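PDB 5C9F: ApRick protease from Rickettsia conorii, which probably cleaves peptide bonds as a retropepsin-like aspartic endopeptidase, this chain being the C-terminal protease domain of a longer, probably membrane-bound protein. Local coordinates for residues A[9-14]-A[83-88]; A[25-28]-A[33-36]; A[19-24]-A[117-122]. One frame throughout, in Å; residues are numbered along the deposited sequence.

Contact 1 of 3, residues A[9-14]-A[83-88]; sequences GEIIIA and VVIGKE
Ile11 and Ile85 meet methyl to methyl, their side chains crossing at about a right angle. Ile11 reaches across with its longer branch. Its CG1 branch stands anti to the carbonyl carbon (chi1 -65°) and runs on extended, which carries CD1 out from the strand. That single methyl makes the contact. CD1 of Ile11 lies 3.6 Å from CG2 of Ile85, and also 3.6 Å from the backbone N of Gly86. Gly86 has no side chain in the way, and the methyl settles against the main chain of the turn. Ile85 answers with its short branch, CG2. The same methyl also touches Ile23, while CG1 packs on Ala25 of strand 22-27; Leu110 of helix 108-111 touches the side chain as well. No hydrogen bond joins the two segments, and the contact is small and rests on van der Waals packing.

The turn itself is held by its own backbone. Ile85 N bonds to Lys87 O at 3.0 Å, and Lys87 N returns a weak bond to Ile85 O at 2.9 Å. Gly86 sits between them with phi/psi 75/-74°, the values of a classic gamma turn. Across the hairpin the next backbone pair is Val83 with Phe89. On the other side of the contact, Gly9 to Ile12 pair antiparallel with a strand of the second subunit. The arrangement is a tight gamma-turn hairpin, linking strands 71-84 and 88-97, set against a terminal-strand sheet that continues between subunits, reminiscent of the terminal-strand interface of retropepsin dimers.

Contact 2 of 3, residues A[25-28]-A[33-36]; sequences AFVN and KFMV
Ala25 opens the contact by setting its methyl at the rim of the Phe34 ring. Its CB is 3.7 Å from CE2 and 3.9 Å from CD2 of Phe34, close to the ring plane. The two residues are not a directly facing pair. Ala25 shares backbone bonds with Ile32, and Phe34 with Ile23, so the contact runs diagonally across the hairpin. Phe26 points to the opposite side of the sheet, as strand alternation requires.

Val27 comes back to the same side and touches the ring farther out. Its CG2 lies at the ring edge, in plane, 3.9 Å from CE2 of Phe34 and 4.0 Å from CZ. Phe34 reaches this far because CG is anti to its carbonyl carbon (chi1 -70°), which lays the ring back along the hairpin toward the turn. The Val27 and Phe34 side chains cross at about a right angle. Leu53 and Leu80 also pack on Val27, while Ser104 and Leu106 pack on Phe34.

Asn28 then leaves the strand with positive phi, and its OD1 accepts a hydrogen bond from Ser82 N. The pattern is that of a beta hairpin, strands 22-27 and 30-36, on whose buried side one ring edge lies along two aliphatic residues of the partner strand. In the retropepsin-like fold this second strand leads straight into the Asp-Thr-Gly signature.

Contact 3 of 3, residues A[19-24]-A[117-122]; sequences GHFYIN and FRIDKD
The Phe21 ring meets Asp122 at its edge, and Ile119 from an oblique direction. At the edge is the backbone carbonyl of Asp122. Phe21 CE1 lies 3.8 Å from Asp122 O and 3.9 Å from Asp122 C, with that carbon in the ring plane. The weakly positive C-H rim thus faces a carbonyl, which is probably mildly favourable, though no hydrogen bond is formed. Ile119 brings its CG2 methyl, 3.8 Å from Phe21 CE2 and 3.9 Å from CZ. With CG1 of Ile119 anti to the carbonyl carbon (chi1 -72°), CG2 is the branch left on the Phe21 side. Leu124 packs on both side chains.

Asp122 and Ile119 belong to one hairpin. Strand 116-120 turns into strand 123-131 through Lys121 and Asp122, both with positive phi, close to a type I' turn. The ring of Phe21 rests against this turn and the strand leading into it. This joins the chain around Phe21, next to strand 22-27, to the three-stranded sheet made with strand 2-14.

The polar end of Asp122 is turned away from the ring. Its OD1 forms a salt bridge with Arg15 NE, and its backbone also bonds to Arg15. Arg15 NH1 in turn donates to Gly19 O, so one arginine ties the turn to the bend ahead of Phe21, and Phe21 packs on Arg15 too.

Strand 22-27 ties the three contacts together: it supplies segments of contacts 2 and 3 and neighbours strand 71-84, which ends in contact 1. The centre of contact 1 lies about 10 Å from that of contact 2 and about 12 Å from that of contact 3. The centres of contacts 2 and 3 are about 14 Å apart. A probable hydrogen bond from Val84 N to Phe26 O, 2.8 Å, joins contacts 1 and 2. Contacts 2 and 3 share probable hydrogen bonds from Phe34 N to Ile23 O, 2.8 Å, and from Val36 N to Phe21 O, 2.9 Å. Ile13 CD1 lies 3.4 Å from Ile23 CG1, joining contacts 1 and 3. Val36 immediately precedes the Asp-Thr-Gly motif, expected to carry the catalytic aspartate.

Contact 1 of 3, residues A[9-14]-A[83-88]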
# COMPACT_ATOMS: atom_id res chain seq x y z
N GLY A 9 5.69 0.14 3.00
CA GLY A 9 7.02 -0.50 3.02
C GLY A 9 7.15 -1.58 4.07
O GLY A 9 6.29 -1.69 4.95
N GLU A 10 8.18 -2.41 3.91
CA GLU A 10 8.50 -3.43 4.87
C GLU A 10 10.00 -3.51 5.11
O GLU A 10 10.81 -3.25 4.20
CB GLU A 10 8.00 -4.79 4.43
CG GLU A 10 8.93 -5.57 3.49
CD GLU A 10 8.23 -6.07 2.25
OE1 GLU A 10 7.53 -5.26 1.59
OE2 GLU A 10 8.40 -7.25 1.91
N ILE A 11 10.34 -3.84 6.35
CA ILE A 11 11.70 -4.17 6.74
C ILE A 11 11.68 -5.57 7.32
O ILE A 11 10.88 -5.88 8.19
CB ILE A 11 12.24 -3.14 7.76
CG1 ILE A 11 12.33 -1.77 7.10
CG2 ILE A 11 13.63 -3.52 8.21
CD1 ILE A 11 12.30 -0.63 8.09
N ILE A 12 12.60 -6.41 6.85
CA ILE A 12 12.73 -7.78 7.33
C ILE A 12 14.14 -7.98 7.85
O ILE A 12 15.12 -7.63 7.18
CB ILE A 12 12.52 -8.80 6.20
CG1 ILE A 12 11.13 -8.62 5.60
CG2 ILE A 12 12.67 -10.22 6.72
CD1 ILE A 12 11.00 -9.34 4.26
N ILE A 13 14.23 -8.48 9.07
CA ILE A 13 15.50 -8.63 9.76
C ILE A 13 15.63 -10.04 10.23
O ILE A 13 14.72 -10.54 10.90
CB ILE A 13 15.62 -7.63 10.91
CG1 ILE A 13 15.84 -6.23 10.30
CG2 ILE A 13 16.86 -7.92 11.79
CD1 ILE A 13 15.35 -5.13 11.16
N ALA A 14 16.78 -10.66 9.92
CA ALA A 14 17.04 -12.02 10.36
C ALA A 14 17.65 -11.98 11.77
O ALA A 14 18.46 -11.12 12.08
CB ALA A 14 17.94 -12.73 9.39
N VAL A 83 13.72 9.83 14.15
CA VAL A 83 14.14 8.42 14.12
C VAL A 83 13.58 7.82 12.84
O VAL A 83 12.36 7.72 12.69
CB VAL A 83 13.61 7.59 15.31
CG1 VAL A 83 14.06 6.13 15.21
CG2 VAL A 83 14.09 8.12 16.68
N VAL A 84 14.47 7.45 11.92
CA VAL A 84 14.07 6.89 10.65
C VAL A 84 14.42 5.40 10.67
O VAL A 84 15.61 5.03 10.76
CB VAL A 84 14.76 7.60 9.47
CG1 VAL A 84 14.32 6.99 8.14
CG2 VAL A 84 14.47 9.10 9.52
N ILE A 85 13.38 4.60 10.55
CA ILE A 85 13.48 3.15 10.30
C ILE A 85 12.38 2.86 9.24
O ILE A 85 11.22 2.61 9.59
CB ILE A 85 13.12 2.33 11.55
CG1 ILE A 85 14.10 2.66 12.71
CG2 ILE A 85 13.23 0.84 11.22
CD1 ILE A 85 13.65 2.13 14.03
N GLY A 86 12.73 2.94 7.97
CA GLY A 86 11.74 2.92 6.90
C GLY A 86 11.03 4.25 6.82
O GLY A 86 11.29 5.06 5.93
N LYS A 87 10.14 4.51 7.76
CA LYS A 87 9.56 5.85 7.82
C LYS A 87 10.18 6.65 8.93
O LYS A 87 10.85 6.10 9.84
CB LYS A 87 8.06 5.80 8.02
CG LYS A 87 7.59 5.21 9.31
CD LYS A 87 6.07 5.32 9.42
CE LYS A 87 5.62 6.64 10.00
NZ LYS A 87 4.16 6.80 9.74
N GLU A 88 9.91 7.96 8.88
CA GLU A 88 10.43 8.90 9.85
C GLU A 88 9.46 9.02 10.99
O GLU A 88 8.32 9.33 10.78
CB GLU A 88 10.65 10.24 9.23
CG GLU A 88 11.27 11.18 10.24
CD GLU A 88 11.69 12.50 9.65
OE1 GLU A 88 11.33 12.81 8.50
OE2 GLU A 88 12.41 13.23 10.33

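Contact 2 of 3, residues A[25-28]-A[33-36]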
# COMPACT_ATOMS: atom_id res chain seq x y z
N ALA A 25 19.02 2.37 12.68
CA ALA A 25 18.14 3.46 12.46
C ALA A 25 18.99 4.69 12.23
O ALA A 25 20.09 4.78 12.72
CB ALA A 25 17.24 3.61 13.69
N PHE A 26 18.41 5.69 11.59
CA PHE A 26 19.00 6.98 11.52
C PHE A 26 18.30 7.92 12.47
O PHE A 26 17.11 8.21 12.34
CB PHE A 26 18.98 7.52 10.10
CG PHE A 26 19.94 6.79 9.22
CD1 PHE A 26 19.57 5.57 8.67
CD2 PHE A 26 21.22 7.28 8.98
CE1 PHE A 26 20.44 4.86 7.86
CE2 PHE A 26 22.12 6.56 8.17
CZ PHE A 26 21.72 5.35 7.61
N VAL A 27 19.05 8.33 13.49
CA VAL A 27 18.51 9.18 14.60
C VAL A 27 19.17 10.54 14.41
O VAL A 27 20.39 10.65 14.48
CB VAL A 27 18.85 8.57 15.95
CG1 VAL A 27 18.26 9.40 17.07
CG2 VAL A 27 18.33 7.13 16.04
N ASN A 28 18.34 11.56 14.11
CA ASN A 28 18.82 12.89 13.80
C ASN A 28 19.95 12.82 12.78
O ASN A 28 21.02 13.38 12.98
CB ASN A 28 19.28 13.61 15.07
CG ASN A 28 18.20 13.70 16.09
OD1 ASN A 28 16.99 13.60 15.78
ND2 ASN A 28 18.61 13.83 17.36
N LYS A 33 22.87 1.71 15.89
CA LYS A 33 22.50 0.32 15.97
C LYS A 33 21.74 0.04 17.25
O LYS A 33 22.20 0.32 18.33
CB LYS A 33 23.74 -0.56 15.91
CG LYS A 33 23.37 -2.02 15.69
CD LYS A 33 24.61 -2.89 15.76
CE LYS A 33 24.40 -4.21 15.06
NZ LYS A 33 25.56 -5.11 15.27
N PHE A 34 20.53 -0.49 17.11
CA PHE A 34 19.70 -0.86 18.25
C PHE A 34 19.50 -2.34 18.32
O PHE A 34 19.43 -3.03 17.28
CB PHE A 34 18.30 -0.27 18.10
CG PHE A 34 18.26 1.19 18.25
CD1 PHE A 34 18.28 1.76 19.50
CD2 PHE A 34 18.27 2.03 17.14
CE1 PHE A 34 18.31 3.15 19.65
CE2 PHE A 34 18.24 3.42 17.27
CZ PHE A 34 18.27 3.98 18.53
N MET A 35 19.43 -2.85 19.54
CA MET A 35 18.89 -4.16 19.79
C MET A 35 17.39 -4.02 20.08
O MET A 35 17.00 -3.16 20.88
CB MET A 35 19.59 -4.80 20.97
CG MET A 35 19.18 -6.26 21.21
SD MET A 35 20.18 -7.05 22.49
CE MET A 35 19.36 -6.45 23.92
N VAL A 36 16.58 -4.83 19.43
CA VAL A 36 15.13 -4.89 19.73
C VAL A 36 14.89 -5.57 21.10
O VAL A 36 15.48 -6.61 21.38
CB VAL A 36 14.38 -5.67 18.65
CG1 VAL A 36 12.89 -5.82 19.03
CG2 VAL A 36 14.55 -4.95 17.33

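Contact 3 of 3, residues A[19-24]-A[117-122]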
# COMPACT_ATOMS: atom_id res chain seq x y z
N GLY A 19 20.95 -14.70 19.08
CA GLY A 19 19.57 -14.81 19.53
C GLY A 19 18.76 -13.53 19.51
O GLY A 19 17.55 -13.60 19.71
N HIS A 20 19.40 -12.39 19.20
CA HIS A 20 18.76 -11.07 19.21
C HIS A 20 18.53 -10.51 17.81
O HIS A 20 19.11 -10.96 16.85
CB HIS A 20 19.58 -10.09 20.00
CG HIS A 20 19.82 -10.50 21.41
ND1 HIS A 20 18.79 -10.71 22.30
CD2 HIS A 20 20.96 -10.80 22.08
CE1 HIS A 20 19.29 -11.08 23.47
NE2 HIS A 20 20.60 -11.15 23.36
N PHE A 21 17.56 -9.60 17.70
CA PHE A 21 17.36 -8.87 16.52
C PHE A 21 17.99 -7.49 16.67
O PHE A 21 17.81 -6.82 17.73
CB PHE A 21 15.86 -8.67 16.20
CG PHE A 21 15.13 -9.92 15.92
CD1 PHE A 21 15.19 -10.50 14.66
CD2 PHE A 21 14.38 -10.54 16.90
CE1 PHE A 21 14.51 -11.66 14.40
CE2 PHE A 21 13.69 -11.71 16.64
CZ PHE A 21 13.76 -12.27 15.38
N TYR A 22 18.72 -7.07 15.64
CA TYR A 22 19.28 -5.74 15.62
C TYR A 22 18.73 -4.96 14.45
O TYR A 22 18.49 -5.52 13.39
CB TYR A 22 20.84 -5.80 15.55
CG TYR A 22 21.46 -6.54 16.72
CD1 TYR A 22 21.77 -5.90 17.91
CD2 TYR A 22 21.64 -7.88 16.67
CE1 TYR A 22 22.29 -6.58 18.99
CE2 TYR A 22 22.18 -8.57 17.76
CZ TYR A 22 22.49 -7.90 18.91
OH TYR A 22 23.03 -8.55 19.97
N ILE A 23 18.60 -3.65 14.64
CA ILE A 23 18.12 -2.75 13.59
C ILE A 23 18.91 -1.45 13.61
O ILE A 23 19.16 -0.90 14.67
CB ILE A 23 16.67 -2.25 13.81
CG1 ILE A 23 15.71 -3.37 14.10
CG2 ILE A 23 16.22 -1.54 12.55
CD1 ILE A 23 14.35 -2.80 14.48
N ASN A 24 19.34 -1.03 12.44
CA ASN A 24 20.04 0.24 12.24
C ASN A 24 18.98 1.30 11.92
O ASN A 24 18.08 1.08 11.12
CB ASN A 24 21.03 0.11 11.08
CG ASN A 24 22.18 -0.76 11.43
OD1 ASN A 24 22.75 -0.65 12.52
ND2 ASN A 24 22.52 -1.65 10.55
N PHE A 117 4.08 -5.22 13.12
CA PHE A 117 5.28 -5.65 13.78
C PHE A 117 5.13 -7.13 14.14
O PHE A 117 4.28 -7.49 14.94
CB PHE A 117 5.50 -4.76 15.03
CG PHE A 117 6.41 -5.36 16.05
CD1 PHE A 117 7.65 -5.85 15.70
CD2 PHE A 117 6.06 -5.37 17.39
CE1 PHE A 117 8.47 -6.45 16.67
CE2 PHE A 117 6.88 -5.95 18.36
CZ PHE A 117 8.11 -6.48 17.99
N ARG A 118 5.91 -8.01 13.54
CA ARG A 118 5.76 -9.43 13.82
C ARG A 118 7.09 -10.13 13.91
O ARG A 118 8.02 -9.83 13.17
CB ARG A 118 4.97 -10.15 12.70
CG ARG A 118 4.85 -11.64 13.00
CD ARG A 118 3.73 -12.28 12.20
NE ARG A 118 3.22 -13.55 12.71
CZ ARG A 118 2.00 -13.75 13.21
NH1 ARG A 118 1.13 -12.76 13.38
NH2 ARG A 118 1.67 -14.98 13.59
N ILE A 119 7.20 -11.06 14.84
CA ILE A 119 8.40 -11.85 14.96
C ILE A 119 7.96 -13.28 14.70
O ILE A 119 7.19 -13.80 15.47
CB ILE A 119 9.02 -11.75 16.38
CG1 ILE A 119 9.68 -10.37 16.63
CG2 ILE A 119 10.05 -12.88 16.57
CD1 ILE A 119 10.03 -10.09 18.07
N ASP A 120 8.50 -13.90 13.67
CA ASP A 120 8.14 -15.24 13.18
C ASP A 120 9.35 -16.11 12.75
O ASP A 120 10.03 -15.72 11.80
CB ASP A 120 7.32 -15.06 11.91
CG ASP A 120 6.76 -16.36 11.36
OD1 ASP A 120 6.08 -17.08 12.12
OD2 ASP A 120 6.98 -16.64 10.16
N LYS A 121 9.62 -17.25 13.38
CA LYS A 121 10.67 -18.17 12.87
C LYS A 121 12.02 -17.50 12.48
O LYS A 121 12.49 -17.63 11.33
CB LYS A 121 10.16 -18.94 11.62
CG LYS A 121 8.86 -19.73 11.75
CD LYS A 121 9.15 -21.09 12.41
CE LYS A 121 8.04 -21.58 13.31
NZ LYS A 121 8.22 -21.13 14.72
N ASP A 122 12.65 -16.80 13.43
CA ASP A 122 13.96 -16.13 13.26
C ASP A 122 13.90 -14.92 12.37
O ASP A 122 14.93 -14.45 11.91
CB ASP A 122 15.07 -17.09 12.81
CG ASP A 122 15.35 -18.14 13.84
OD1 ASP A 122 15.15 -17.86 15.05
OD2 ASP A 122 15.73 -19.25 13.45